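Local coordinates for protein putative DNA helicase (Lactobacillus plantarum, PDB 3DMN) that is of unknown function but probably forms the C-terminal part of a UvrD-like DNA helicase, an ATP-driven motor that separates DNA strands, at residues Asp48-Gln53 with Thr149-Gly154; Ala55-Glu60 with Phe115-Val120; Glu73-Thr78 with Val88-Thr93; Gln135-Ile140 with Ser155-Leu160; Ala65-Ser70 with Phe108-Leu113. All blocks are in the same frame, centred on the assembly; numbering follows the deposited sequence.

How the contacts relate
All five contacts belong to one parallel beta-sheet of an alpha/beta fold and the helices and loops around it. Contacts 1 and 2 share helix 43-59, and their centres lie about 12 Å apart; they reach the neighbouring strands 147-153 and 118-121. Contact 5 starts from strand 64-68, which is paired with 118-121. Contact 3 lies at the outer strand 88-90, and the centres of contacts 3 and 5 are about 10 Å apart. Contact 4 joins helix 134-141 to a later loop. The centres of contacts 1 and 4 are about 15 Å apart. Along the chain contact 3 nests within 5, 5 within 2 and 2 within 1, whereas contact 4 crosses 1. Segments distant in sequence thus build one compact helicase-like domain.

Contact 1. Residues Asp48-Gln53 with Thr149-Gly154; sequences DQVVDQ and TLVAVG
The flat carboxamide of Gln53 turns one face to Thr149, and the threonine hydroxyl stands almost straight above its central carbon. The evidence is in the distances: Thr149 OG1 lies 3.1 Å from Gln53 CD, and is nearly equally far from Gln53 OE1 and NE2, at 3.3 and 3.4 Å. Neither amide atom is hydrogen-bonded to the hydroxyl, because the angles are poor; the hydroxyl sits over the amide face, in packing contact and not in a bond. The polar need of Thr149 OG1 is met instead by Asn36 ND2, on the adjoining strand 36-40.

The setting is a helix laid on a parallel beta-sheet, as in the P-loop NTPase-like folds to which the UvrD family is assigned. Here the segment of helix 43-59 runs at 164° to strand 149-153, nearly antiparallel, with the axes 9.4 Å apart at closest. The side chains of Gln53 and Thr149 run alongside each other with opposite headings. With CG swung away from its backbone N (chi1 -169°) and the chain bent at chi2, Gln53 lays its amide down along the sheet surface, where the Thr149 methyl CG2 also meets Gln53 NE2 at 3.6 Å.

One helical turn earlier the contact becomes apolar. Val50 CG2 approaches Val151 CG2 at 4.3 Å, and Val50 also packs on Trp121 and Leu81. Gln49 contributes its aliphatic part: its methylene CG rests against the Val151 methyl CG2 at 3.8 Å.

Contact 2. Residues Ala55-Glu60 with Phe115-Val120; sequences AMNDSE and FDAVIV
This contact belongs to a right-handed beta-alpha-beta crossover of the parallel sheet, in which helix 43-59 links strand 36-40 to strand 64-68 and passes over the strands between them. Near the helix's C-terminal end Asn57 reaches down onto Ala117 and Ile119, where the other segment turns a corner at Asp116 and Ala117 on its way into the strand. The contact is small, 96 Å² in all, but its three touching residues are buried.

Asn57 carries it. Its CG points away from the carbonyl carbon (chi1 -69°), which directs the amide at the strand. The amide atom modelled as ND2, whose identity as nitrogen or oxygen is uncertain, lies 3.6 Å from Ala117 CB. That methyl covers one face of the amide, nearly above this atom. Ile119 CG1 is farther off, 4.4 Å from Asn57 ND2, towards the edge of the amide and somewhat to the other side of its plane. No hydrogen bond spans the two segments.

Behind it the helix winds down. Ser59 OG donates to Met56 O over 2.7 Å, with a C=O...donor angle of 131°, and Glu60 N donates to Asn57 O at 3.0 Å. The residue at position 56 is selenomethionine.

Around the corner, Asp116 OD2 and OD1 are hydrogen-bonded to Thr63 N and His146 ND1 respectively, tying the turn to the approach of strand 64-68 and to the chain before strand 147-153. Ala117 and Ile119 also pack on Thr64 of strand 64-68, and Ile119 on Leu54 of the helix above.

Contact 3. Residues Glu73-Thr78 with Val88-Thr93; sequences ECEALT and VTLIQT. With ACT (acetate ion), chain F; ACT (acetate ion), chain C.
An acetate ion, probably from the crystallisation liquor, lies beside Thr78 and Leu90 at the open edge of the sheet. Its O accepts from Leu90 N at 2.9 Å (N-H...O 147°), as a further strand might, and its methyl lies 3.5 Å from Leu90 CB. A second acetate takes Val88 N at 3.0 Å in a nearly straight bond (167°).

Inside this edge the segments meet mostly through carbon atoms. Leu90 straddles the helix surface: CD1 meets Cys74 CB at 3.6 Å, and CD2 meets Glu75 CG at the same distance. The side-chain hydroxyl of Thr78 lies against Leu90 CB, while its methyl CG2 is 3.7 Å from Val88 CG1.

Thr78 OG1 sits beside its own backbone N (chi1 -65°), from where it donates to Cys74 O at 2.8 Å. Thr78 N uses the same carbonyl from the opposite face, so one oxygen holds two donors.

Segment 73-78 runs almost antiparallel to strand 88-90. Thr89 and Ile91 bond the strand to 102-106 on its inner side. Thr78 of helix 71-82 packs on Val104 of that adjoining strand, as does Val88, which also touches Leu81 of the helix.

Contact 4. Residues Gln135-Ile140 with Ser155-Leu160; sequences QLLYTI and SLSPLL. With ACT (acetate ion), chain B; EDO (1,2-ethanediol), chain N.
Leu137 and Leu160 form the tight part of this contact, crossing at about a right angle with Leu137 CD2 3.8 Å from Leu160 CD2. With CG anti to its backbone nitrogen (chi1 -176°), Leu137 carries this single methyl from the helix into the loop that follows strand 147-153. The same methyl, Leu137 CD2, brushes Leu159 CB at 4.4 Å and Ser157 OG at 4.3 Å, so one branch serves all three partners. No hydrogen bond joins the segments, and all four residues are buried.

Ser157 OG has partners of its own. Leu159 N donates to Ser157 OG at 3.0 Å (N-H...O 143°), the bond of an ST turn, and the oxygen is also hydrogen-bonded to Tyr128 O of another loop. This double hold probably helps to set the start of the 3-10 segment 158-160.

Ser155, at the other end of the loop, is by contrast exposed and does not touch the helix. Its N donates to an acetate O at 2.9 Å, and its OG shares a hydrogen bond of 3.0 Å with O1 of 1,2-ethanediol; both molecules probably come from the crystallisation liquor.

Helix 134-141 and the residues after it resemble helicase motif VI of the UvrD family. The arrangement, a helix from that region seated against the loop that leaves the next sheet strand, is consistent with the RecA-like motor fold.

Contact 5. Residues Ala65-Ser70 with Phe108-Leu113; sequences AIIGKS and FLAKGL. With ACT (acetate ion), chain E.
Ile67 is held out straight by its torsions (chi1 -53°, chi2 180°), which bring its terminal CD1 to Ala110 CB at 4.4 Å. On the far side of the contact Phe108 swings its ring the less common way (chi1 56°), so that CD1 comes within 4.4 Å of Lys69 O, approached obliquely. Both touches are loose, and no hydrogen bond spans the segments. Lys69 O is instead bonded to Ser107 OG.

The CB of Lys69 points away from the loop. Beyond it the chain is extended except for a bend at chi3, and its NZ reaches an acetate OXT at 2.8 Å as well as the backbone oxygen of Asn127. The acetate probably derives from the crystallisation liquor. Next to it, Ser70 is the N-cap of the following helix, its OG bonded to Glu73 N.

Ala110 opens a type II turn closed by Leu113 N to Ala110 O, 2.9 Å. Gly112 takes the positive phi that the third position of such a turn adopts.

The AKGL sequence of this turn resembles motif V of UvrD-like helicases. Its placement beside the C-terminal end of strand 64-68 is consistent with the RecA-like fold, in which functional loops gather at the C-terminal ends of the parallel strands.

Contact 1. Residues Asp48-Gln53 with Thr149-Gly154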
# COMPACT_ATOMS: atom_id res chain seq x y z
N ASP A 48 -0.61 5.31 -12.77
CA ASP A 48 -1.53 4.50 -13.59
C ASP A 48 -1.98 3.26 -12.80
O ASP A 48 -3.16 2.86 -12.80
CB ASP A 48 -0.82 3.97 -14.84
CG ASP A 48 -0.57 5.05 -15.92
OD1 ASP A 48 -1.02 6.22 -15.78
OD2 ASP A 48 -0.01 4.68 -16.99
N GLN A 49 -1.01 2.60 -12.16
CA GLN A 49 -1.36 1.36 -11.45
C GLN A 49 -2.24 1.63 -10.25
O GLN A 49 -3.13 0.82 -9.94
CB GLN A 49 -0.14 0.53 -11.07
CG GLN A 49 -0.50 -0.77 -10.33
CD GLN A 49 -1.46 -1.70 -11.07
OE1 GLN A 49 -1.47 -1.78 -12.31
NE2 GLN A 49 -2.27 -2.43 -10.30
N VAL A 50 -2.00 2.74 -9.56
CA VAL A 50 -2.87 3.13 -8.43
C VAL A 50 -4.31 3.36 -8.93
O VAL A 50 -5.29 2.90 -8.33
CB VAL A 50 -2.35 4.37 -7.72
CG1 VAL A 50 -3.31 4.81 -6.67
CG2 VAL A 50 -0.96 4.07 -7.08
N VAL A 51 -4.45 4.09 -10.03
CA VAL A 51 -5.78 4.36 -10.61
C VAL A 51 -6.50 3.04 -10.94
O VAL A 51 -7.69 2.82 -10.59
CB VAL A 51 -5.64 5.25 -11.86
CG1 VAL A 51 -6.93 5.30 -12.67
CG2 VAL A 51 -5.26 6.67 -11.43
N ASP A 52 -5.75 2.15 -11.57
CA ASP A 52 -6.25 0.86 -12.00
C ASP A 52 -6.65 -0.01 -10.80
O ASP A 52 -7.73 -0.66 -10.81
CB ASP A 52 -5.23 0.15 -12.84
CG ASP A 52 -5.01 0.80 -14.18
OD1 ASP A 52 -5.70 1.79 -14.50
OD2 ASP A 52 -4.16 0.26 -14.93
N GLN A 53 -5.80 -0.03 -9.77
CA GLN A 53 -6.12 -0.79 -8.56
C GLN A 53 -7.34 -0.24 -7.83
O GLN A 53 -8.17 -1.00 -7.31
CB GLN A 53 -4.91 -0.83 -7.62
CG GLN A 53 -5.11 -1.84 -6.46
CD GLN A 53 -5.11 -3.27 -6.95
OE1 GLN A 53 -6.00 -4.06 -6.60
NE2 GLN A 53 -4.16 -3.59 -7.79
N THR A 149 -2.01 -4.30 -1.91
CA THR A 149 -1.36 -4.05 -3.21
C THR A 149 -0.14 -3.22 -2.88
O THR A 149 -0.21 -2.32 -2.09
CB THR A 149 -2.26 -3.21 -4.16
OG1 THR A 149 -3.46 -3.92 -4.43
CG2 THR A 149 -1.52 -2.94 -5.49
N LEU A 150 0.98 -3.55 -3.51
CA LEU A 150 2.21 -2.72 -3.40
C LEU A 150 2.58 -2.26 -4.78
O LEU A 150 2.72 -3.07 -5.70
CB LEU A 150 3.40 -3.48 -2.78
CG LEU A 150 3.32 -3.81 -1.30
CD1 LEU A 150 2.37 -4.95 -1.05
CD2 LEU A 150 4.73 -4.24 -0.83
N VAL A 151 2.78 -0.96 -4.91
CA VAL A 151 3.26 -0.37 -6.18
C VAL A 151 4.63 0.19 -5.96
O VAL A 151 4.83 0.95 -5.03
CB VAL A 151 2.30 0.76 -6.71
CG1 VAL A 151 2.85 1.40 -7.99
CG2 VAL A 151 0.89 0.21 -6.96
N ALA A 152 5.59 -0.17 -6.83
CA ALA A 152 6.97 0.33 -6.66
C ALA A 152 7.35 1.01 -7.95
O ALA A 152 7.03 0.50 -9.02
CB ALA A 152 7.95 -0.86 -6.40
N VAL A 153 8.03 2.14 -7.84
CA VAL A 153 8.54 2.87 -9.02
C VAL A 153 10.05 2.59 -9.09
O VAL A 153 10.83 2.95 -8.17
CB VAL A 153 8.32 4.36 -8.88
CG1 VAL A 153 8.94 5.09 -10.09
CG2 VAL A 153 6.80 4.63 -8.84
N GLY A 154 10.45 1.92 -10.16
CA GLY A 154 11.85 1.60 -10.40
C GLY A 154 12.09 0.15 -10.11
O GLY A 154 11.89 -0.72 -10.96

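Contact 2. Residues Ala55-Glu60 with Phe115-Val120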
# COMPACT_ATOMS: atom_id res chain seq x y z
N ALA A 55 -9.85 1.21 -9.20
CA ALA A 55 -11.00 0.78 -9.99
C ALA A 55 -11.30 -0.70 -9.71
O ALA A 55 -12.47 -1.06 -9.56
CB ALA A 55 -10.76 1.01 -11.47
N MSE A 56 -10.26 -1.54 -9.66
CA MSE A 56 -10.45 -2.96 -9.35
C MSE A 56 -11.07 -3.13 -7.96
O MSE A 56 -12.06 -3.83 -7.81
CB MSE A 56 -9.14 -3.72 -9.40
CG MSE A 56 -9.25 -5.17 -8.96
SE MSE A 56 -10.34 -6.22 -10.20
CE MSE A 56 -9.38 -5.77 -11.84
N ASN A 57 -10.48 -2.48 -6.96
CA ASN A 57 -10.98 -2.57 -5.59
C ASN A 57 -12.42 -2.09 -5.48
O ASN A 57 -13.26 -2.76 -4.87
CB ASN A 57 -10.07 -1.80 -4.62
CG ASN A 57 -8.72 -2.45 -4.45
OD1 ASN A 57 -8.42 -3.49 -5.07
ND2 ASN A 57 -7.87 -1.82 -3.63
N ASP A 58 -12.72 -0.95 -6.12
CA ASP A 58 -14.10 -0.41 -6.17
C ASP A 58 -15.07 -1.44 -6.73
O ASP A 58 -16.18 -1.57 -6.25
CB ASP A 58 -14.14 0.80 -7.09
CG ASP A 58 -13.56 2.05 -6.47
OD1 ASP A 58 -13.17 2.02 -5.29
OD2 ASP A 58 -13.50 3.08 -7.18
N SER A 59 -14.64 -2.16 -7.75
CA SER A 59 -15.49 -3.13 -8.44
C SER A 59 -15.83 -4.35 -7.55
O SER A 59 -16.85 -5.05 -7.77
CB SER A 59 -14.85 -3.55 -9.76
OG SER A 59 -13.97 -4.64 -9.59
N GLU A 60 -14.98 -4.57 -6.55
CA GLU A 60 -15.17 -5.67 -5.60
C GLU A 60 -15.78 -5.14 -4.31
O GLU A 60 -15.93 -5.89 -3.34
CB GLU A 60 -13.84 -6.38 -5.35
CG GLU A 60 -13.25 -6.87 -6.67
CD GLU A 60 -12.50 -8.17 -6.52
OE1 GLU A 60 -12.75 -9.09 -7.34
OE2 GLU A 60 -11.66 -8.26 -5.59
N PHE A 115 -7.64 -1.07 7.45
CA PHE A 115 -8.41 -0.78 6.27
C PHE A 115 -8.75 -2.08 5.55
O PHE A 115 -7.97 -3.03 5.59
CB PHE A 115 -7.57 0.10 5.33
CG PHE A 115 -7.09 1.38 5.99
CD1 PHE A 115 -7.97 2.44 6.16
CD2 PHE A 115 -5.76 1.51 6.40
CE1 PHE A 115 -7.52 3.62 6.77
CE2 PHE A 115 -5.31 2.69 7.00
CZ PHE A 115 -6.19 3.74 7.17
N ASP A 116 -9.91 -2.12 4.89
CA ASP A 116 -10.30 -3.24 4.06
C ASP A 116 -9.21 -3.55 3.02
O ASP A 116 -8.72 -4.67 2.93
CB ASP A 116 -11.58 -2.82 3.36
CG ASP A 116 -12.23 -3.93 2.60
OD1 ASP A 116 -11.99 -5.11 2.92
OD2 ASP A 116 -13.03 -3.58 1.69
N ALA A 117 -8.84 -2.52 2.26
CA ALA A 117 -7.81 -2.66 1.22
C ALA A 117 -6.79 -1.55 1.41
O ALA A 117 -7.14 -0.40 1.77
CB ALA A 117 -8.45 -2.53 -0.14
N VAL A 118 -5.53 -1.89 1.18
CA VAL A 118 -4.46 -0.90 1.25
C VAL A 118 -3.70 -0.97 -0.05
O VAL A 118 -3.41 -2.05 -0.56
CB VAL A 118 -3.48 -1.22 2.43
CG1 VAL A 118 -2.20 -0.36 2.33
CG2 VAL A 118 -4.19 -0.97 3.79
N ILE A 119 -3.35 0.21 -0.55
CA ILE A 119 -2.33 0.29 -1.63
C ILE A 119 -1.10 0.97 -1.03
O ILE A 119 -1.21 2.10 -0.56
CB ILE A 119 -2.85 1.10 -2.80
CG1 ILE A 119 -4.07 0.42 -3.42
CG2 ILE A 119 -1.72 1.35 -3.88
CD1 ILE A 119 -4.86 1.35 -4.43
N VAL A 120 0.04 0.25 -0.97
CA VAL A 120 1.28 0.83 -0.47
C VAL A 120 1.93 1.60 -1.60
O VAL A 120 2.33 1.03 -2.61
CB VAL A 120 2.25 -0.26 0.06
CG1 VAL A 120 3.48 0.38 0.64
CG2 VAL A 120 1.53 -1.10 1.11

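Contact 3. Residues Glu73-Thr78 with Val88-Thr93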
# COMPACT_ATOMS: atom_id res chain seq x y z
N GLU A 73 5.87 12.57 -0.03
CA GLU A 73 5.51 11.55 -1.04
C GLU A 73 4.00 11.46 -1.22
O GLU A 73 3.50 11.36 -2.33
CB GLU A 73 6.14 10.21 -0.70
CG GLU A 73 7.64 10.38 -0.82
CD GLU A 73 8.43 9.10 -0.55
OE1 GLU A 73 7.81 8.09 -0.16
OE2 GLU A 73 9.69 9.16 -0.78
N CYS A 74 3.27 11.54 -0.10
CA CYS A 74 1.80 11.62 -0.16
C CYS A 74 1.28 12.83 -0.89
O CYS A 74 0.31 12.70 -1.64
CB CYS A 74 1.20 11.59 1.26
SG CYS A 74 1.38 9.96 2.05
N GLU A 75 1.92 13.99 -0.69
CA GLU A 75 1.51 15.20 -1.42
C GLU A 75 1.71 15.01 -2.92
O GLU A 75 0.85 15.40 -3.71
CB GLU A 75 2.34 16.39 -0.90
CG GLU A 75 1.81 16.82 0.42
CD GLU A 75 2.68 17.84 1.10
OE1 GLU A 75 3.88 17.94 0.75
OE2 GLU A 75 2.16 18.55 2.00
N ALA A 76 2.86 14.44 -3.31
CA ALA A 76 3.17 14.27 -4.76
C ALA A 76 2.13 13.32 -5.37
O ALA A 76 1.63 13.56 -6.47
CB ALA A 76 4.55 13.72 -4.93
N LEU A 77 1.79 12.24 -4.65
CA LEU A 77 0.83 11.26 -5.19
C LEU A 77 -0.54 11.89 -5.29
O LEU A 77 -1.26 11.67 -6.26
CB LEU A 77 0.79 10.00 -4.31
CG LEU A 77 -0.26 9.00 -4.78
CD1 LEU A 77 0.06 8.52 -6.21
CD2 LEU A 77 -0.41 7.82 -3.81
N THR A 78 -0.91 12.64 -4.25
CA THR A 78 -2.23 13.29 -4.19
C THR A 78 -2.41 14.23 -5.38
O THR A 78 -3.45 14.17 -6.05
CB THR A 78 -2.42 14.00 -2.83
OG1 THR A 78 -2.45 13.01 -1.80
CG2 THR A 78 -3.74 14.81 -2.86
N VAL A 88 -9.72 12.84 -4.04
CA VAL A 88 -8.61 12.47 -3.12
C VAL A 88 -8.67 13.30 -1.84
O VAL A 88 -8.90 14.54 -1.87
CB VAL A 88 -7.25 12.68 -3.75
CG1 VAL A 88 -6.14 12.01 -2.86
CG2 VAL A 88 -7.25 12.08 -5.13
N THR A 89 -8.47 12.60 -0.73
CA THR A 89 -8.36 13.25 0.57
C THR A 89 -7.01 12.85 1.16
O THR A 89 -6.80 11.69 1.53
CB THR A 89 -9.49 12.81 1.50
OG1 THR A 89 -10.73 13.26 0.95
CG2 THR A 89 -9.30 13.40 2.90
N LEU A 90 -6.10 13.82 1.23
CA LEU A 90 -4.81 13.59 1.86
C LEU A 90 -5.06 13.86 3.34
O LEU A 90 -5.28 15.03 3.75
CB LEU A 90 -3.74 14.47 1.24
CG LEU A 90 -2.38 14.50 1.95
CD1 LEU A 90 -1.94 13.13 2.16
CD2 LEU A 90 -1.37 15.28 1.14
N ILE A 91 -5.13 12.76 4.10
CA ILE A 91 -5.67 12.81 5.48
C ILE A 91 -4.70 13.46 6.41
O ILE A 91 -3.48 13.32 6.26
CB ILE A 91 -6.22 11.44 6.07
CG1 ILE A 91 -5.09 10.46 6.41
CG2 ILE A 91 -7.34 10.85 5.16
CD1 ILE A 91 -5.46 9.44 7.50
N GLN A 92 -5.27 14.23 7.36
CA GLN A 92 -4.48 14.96 8.38
C GLN A 92 -4.81 14.45 9.79
O GLN A 92 -4.13 14.80 10.77
CB GLN A 92 -4.77 16.47 8.31
CG GLN A 92 -4.70 17.11 6.91
CD GLN A 92 -4.49 18.63 6.96
OE1 GLN A 92 -4.29 19.20 8.03
NE2 GLN A 92 -4.57 19.28 5.80
N THR A 93 -5.86 13.63 9.87
CA THR A 93 -6.27 13.04 11.14
C THR A 93 -7.03 11.74 10.84
O THR A 93 -7.56 11.60 9.76
CB THR A 93 -7.06 14.08 11.98
OG1 THR A 93 -7.01 13.69 13.36
CG2 THR A 93 -8.52 14.26 11.47
C ACT F . -6.96 16.82 -0.08
O ACT F . -7.15 16.50 1.13
OXT ACT F . -7.87 17.45 -0.66
CH3 ACT F . -5.68 16.53 -0.77
C ACT C . -10.85 16.26 -4.71
O ACT C . -9.90 15.62 -5.20
OXT ACT C . -11.57 15.63 -3.90
CH3 ACT C . -11.12 17.64 -5.02

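Contact 4. Residues Gln135-Ile140 with Ser155-Leu160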
# COMPACT_ATOMS: atom_id res chain seq x y z
N GLN A 135 10.56 -2.64 9.92
CA GLN A 135 9.44 -2.50 10.88
C GLN A 135 8.37 -1.60 10.25
O GLN A 135 7.17 -1.90 10.30
CB GLN A 135 9.94 -1.90 12.19
CG GLN A 135 8.83 -1.69 13.18
CD GLN A 135 8.16 -3.01 13.55
OE1 GLN A 135 8.84 -4.02 13.74
NE2 GLN A 135 6.85 -2.99 13.66
N LEU A 136 8.81 -0.49 9.66
CA LEU A 136 7.87 0.42 8.98
C LEU A 136 7.10 -0.27 7.84
O LEU A 136 5.87 -0.18 7.79
CB LEU A 136 8.65 1.63 8.43
CG LEU A 136 7.79 2.59 7.61
CD1 LEU A 136 6.77 3.28 8.47
CD2 LEU A 136 8.69 3.63 6.92
N LEU A 137 7.82 -0.94 6.94
CA LEU A 137 7.15 -1.56 5.81
C LEU A 137 6.19 -2.64 6.29
O LEU A 137 5.07 -2.73 5.80
CB LEU A 137 8.19 -2.13 4.84
CG LEU A 137 7.62 -2.73 3.56
CD1 LEU A 137 6.83 -1.69 2.76
CD2 LEU A 137 8.79 -3.30 2.74
N TYR A 138 6.62 -3.41 7.28
CA TYR A 138 5.75 -4.42 7.89
C TYR A 138 4.47 -3.77 8.45
O TYR A 138 3.34 -4.22 8.20
CB TYR A 138 6.51 -5.08 9.03
CG TYR A 138 5.63 -5.93 9.91
CD1 TYR A 138 5.24 -7.19 9.48
CD2 TYR A 138 5.20 -5.47 11.13
CE1 TYR A 138 4.43 -8.01 10.31
CE2 TYR A 138 4.39 -6.24 11.95
CZ TYR A 138 4.01 -7.50 11.53
OH TYR A 138 3.20 -8.25 12.38
N THR A 139 4.66 -2.73 9.25
CA THR A 139 3.52 -2.04 9.86
C THR A 139 2.54 -1.49 8.82
O THR A 139 1.35 -1.62 8.96
CB THR A 139 4.02 -0.94 10.78
OG1 THR A 139 4.82 -1.55 11.79
CG2 THR A 139 2.86 -0.22 11.44
N ILE A 140 3.06 -0.87 7.77
CA ILE A 140 2.19 -0.34 6.72
C ILE A 140 1.39 -1.46 6.07
O ILE A 140 0.17 -1.36 5.91
CB ILE A 140 3.03 0.38 5.68
CG1 ILE A 140 3.64 1.65 6.30
CG2 ILE A 140 2.19 0.71 4.44
CD1 ILE A 140 4.64 2.36 5.33
N SER A 155 12.51 -0.13 -8.88
CA SER A 155 12.77 -1.50 -8.42
C SER A 155 12.03 -1.76 -7.14
O SER A 155 11.81 -0.84 -6.36
CB SER A 155 14.25 -1.73 -8.12
OG SER A 155 15.01 -1.70 -9.35
N LEU A 156 11.65 -3.02 -6.94
CA LEU A 156 11.01 -3.39 -5.68
C LEU A 156 11.99 -3.23 -4.52
O LEU A 156 13.19 -3.50 -4.63
CB LEU A 156 10.50 -4.83 -5.77
CG LEU A 156 9.59 -5.30 -4.63
CD1 LEU A 156 8.28 -4.49 -4.53
CD2 LEU A 156 9.30 -6.80 -4.82
N SER A 157 11.45 -2.83 -3.35
CA SER A 157 12.29 -2.73 -2.15
C SER A 157 13.11 -4.03 -1.97
O SER A 157 12.53 -5.13 -2.00
CB SER A 157 11.39 -2.56 -0.92
OG SER A 157 12.22 -2.78 0.23
N PRO A 158 14.40 -3.90 -1.68
CA PRO A 158 15.21 -5.10 -1.41
C PRO A 158 14.77 -5.80 -0.13
O PRO A 158 15.08 -6.98 0.07
CB PRO A 158 16.62 -4.54 -1.23
CG PRO A 158 16.41 -3.09 -0.78
CD PRO A 158 15.23 -2.68 -1.65
N LEU A 159 14.05 -5.08 0.72
CA LEU A 159 13.58 -5.69 1.97
C LEU A 159 12.58 -6.83 1.65
O LEU A 159 12.30 -7.65 2.51
CB LEU A 159 12.95 -4.64 2.90
CG LEU A 159 13.89 -3.45 3.19
CD1 LEU A 159 13.14 -2.49 4.14
CD2 LEU A 159 15.23 -3.95 3.80
N LEU A 160 11.99 -6.76 0.45
CA LEU A 160 11.00 -7.77 0.05
C LEU A 160 11.63 -8.97 -0.62
O LEU A 160 10.94 -9.97 -0.88
CB LEU A 160 9.88 -7.16 -0.80
CG LEU A 160 9.07 -6.06 -0.06
CD1 LEU A 160 8.10 -5.40 -1.05
CD2 LEU A 160 8.31 -6.67 1.13
C ACT B . 14.14 2.55 -6.92
O ACT B . 13.63 1.45 -6.74
OXT ACT B . 14.50 3.28 -5.98
CH3 ACT B . 14.25 2.93 -8.27
C1 EDO N . 12.53 -3.43 -11.60
O1 EDO N . 13.85 -3.77 -11.16
C2 EDO N . 12.35 -3.29 -13.10
O2 EDO N . 11.17 -3.98 -13.51

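Contact 5. Residues Ala65-Ser70 with Phe108-Leu113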
# COMPACT_ATOMS: atom_id res chain seq x y z
N ALA A 65 -7.48 2.42 1.37
CA ALA A 65 -6.56 3.51 1.77
C ALA A 65 -5.24 3.36 1.06
O ALA A 65 -4.75 2.25 0.92
CB ALA A 65 -6.33 3.53 3.24
N ILE A 66 -4.67 4.47 0.59
CA ILE A 66 -3.33 4.45 0.04
C ILE A 66 -2.39 4.98 1.11
O ILE A 66 -2.63 6.08 1.66
CB ILE A 66 -3.22 5.38 -1.14
CG1 ILE A 66 -4.27 5.00 -2.19
CG2 ILE A 66 -1.77 5.34 -1.66
CD1 ILE A 66 -4.35 6.03 -3.37
N ILE A 67 -1.40 4.17 1.48
CA ILE A 67 -0.42 4.60 2.52
C ILE A 67 0.92 4.94 1.88
O ILE A 67 1.53 4.06 1.23
CB ILE A 67 -0.23 3.53 3.62
CG1 ILE A 67 -1.60 3.13 4.16
CG2 ILE A 67 0.70 4.07 4.71
CD1 ILE A 67 -1.61 2.04 5.28
N GLY A 68 1.34 6.18 2.02
CA GLY A 68 2.67 6.65 1.53
C GLY A 68 3.60 6.78 2.74
O GLY A 68 3.15 6.89 3.87
N LYS A 69 4.89 6.77 2.52
CA LYS A 69 5.83 6.75 3.64
C LYS A 69 5.82 8.07 4.38
O LYS A 69 5.84 8.07 5.62
CB LYS A 69 7.24 6.44 3.14
CG LYS A 69 8.26 6.38 4.28
CD LYS A 69 9.67 5.93 3.80
CE LYS A 69 10.27 6.91 2.81
NZ LYS A 69 11.73 6.55 2.53
N SER A 70 5.92 9.16 3.61
CA SER A 70 6.12 10.47 4.20
C SER A 70 5.08 11.43 3.69
O SER A 70 4.46 11.19 2.65
CB SER A 70 7.51 11.00 3.77
OG SER A 70 7.50 11.26 2.35
N PHE A 108 2.80 7.56 9.29
CA PHE A 108 2.69 7.98 10.70
C PHE A 108 1.29 8.35 11.16
O PHE A 108 1.08 8.57 12.39
CB PHE A 108 3.69 9.14 11.00
CG PHE A 108 3.53 10.33 10.11
CD1 PHE A 108 4.39 10.52 9.02
CD2 PHE A 108 2.52 11.26 10.34
CE1 PHE A 108 4.28 11.62 8.18
CE2 PHE A 108 2.37 12.38 9.52
CZ PHE A 108 3.28 12.58 8.42
N LEU A 109 0.35 8.47 10.23
CA LEU A 109 -1.02 8.79 10.64
C LEU A 109 -1.90 7.58 10.59
O LEU A 109 -3.09 7.67 10.90
CB LEU A 109 -1.66 9.90 9.82
CG LEU A 109 -1.13 11.30 10.05
CD1 LEU A 109 -1.92 12.30 9.19
CD2 LEU A 109 -1.12 11.69 11.53
N ALA A 110 -1.32 6.45 10.20
CA ALA A 110 -2.12 5.26 10.05
C ALA A 110 -2.23 4.54 11.41
O ALA A 110 -2.86 3.48 11.51
CB ALA A 110 -1.56 4.38 8.96
N LYS A 111 -1.61 5.12 12.44
CA LYS A 111 -1.50 4.51 13.76
C LYS A 111 -2.88 4.15 14.30
O LYS A 111 -3.77 5.01 14.36
CB LYS A 111 -0.80 5.49 14.72
CG LYS A 111 -0.64 5.01 16.16
CD LYS A 111 -0.17 6.16 17.06
CE LYS A 111 0.13 5.67 18.48
NZ LYS A 111 -0.40 6.63 19.49
N GLY A 112 -3.03 2.89 14.68
CA GLY A 112 -4.28 2.39 15.26
C GLY A 112 -5.38 2.20 14.24
O GLY A 112 -6.55 2.11 14.62
N LEU A 113 -5.01 2.14 12.96
CA LEU A 113 -6.02 2.05 11.89
C LEU A 113 -5.91 0.72 11.16
O LEU A 113 -4.84 0.17 11.02
CB LEU A 113 -5.88 3.19 10.88
CG LEU A 113 -6.05 4.63 11.45
CD1 LEU A 113 -6.02 5.65 10.31
CD2 LEU A 113 -7.29 4.76 12.30
C ACT E . 12.45 9.50 1.10
O ACT E . 11.48 9.54 1.89
OXT ACT E . 13.04 8.39 0.94
CH3 ACT E . 12.86 10.77 0.45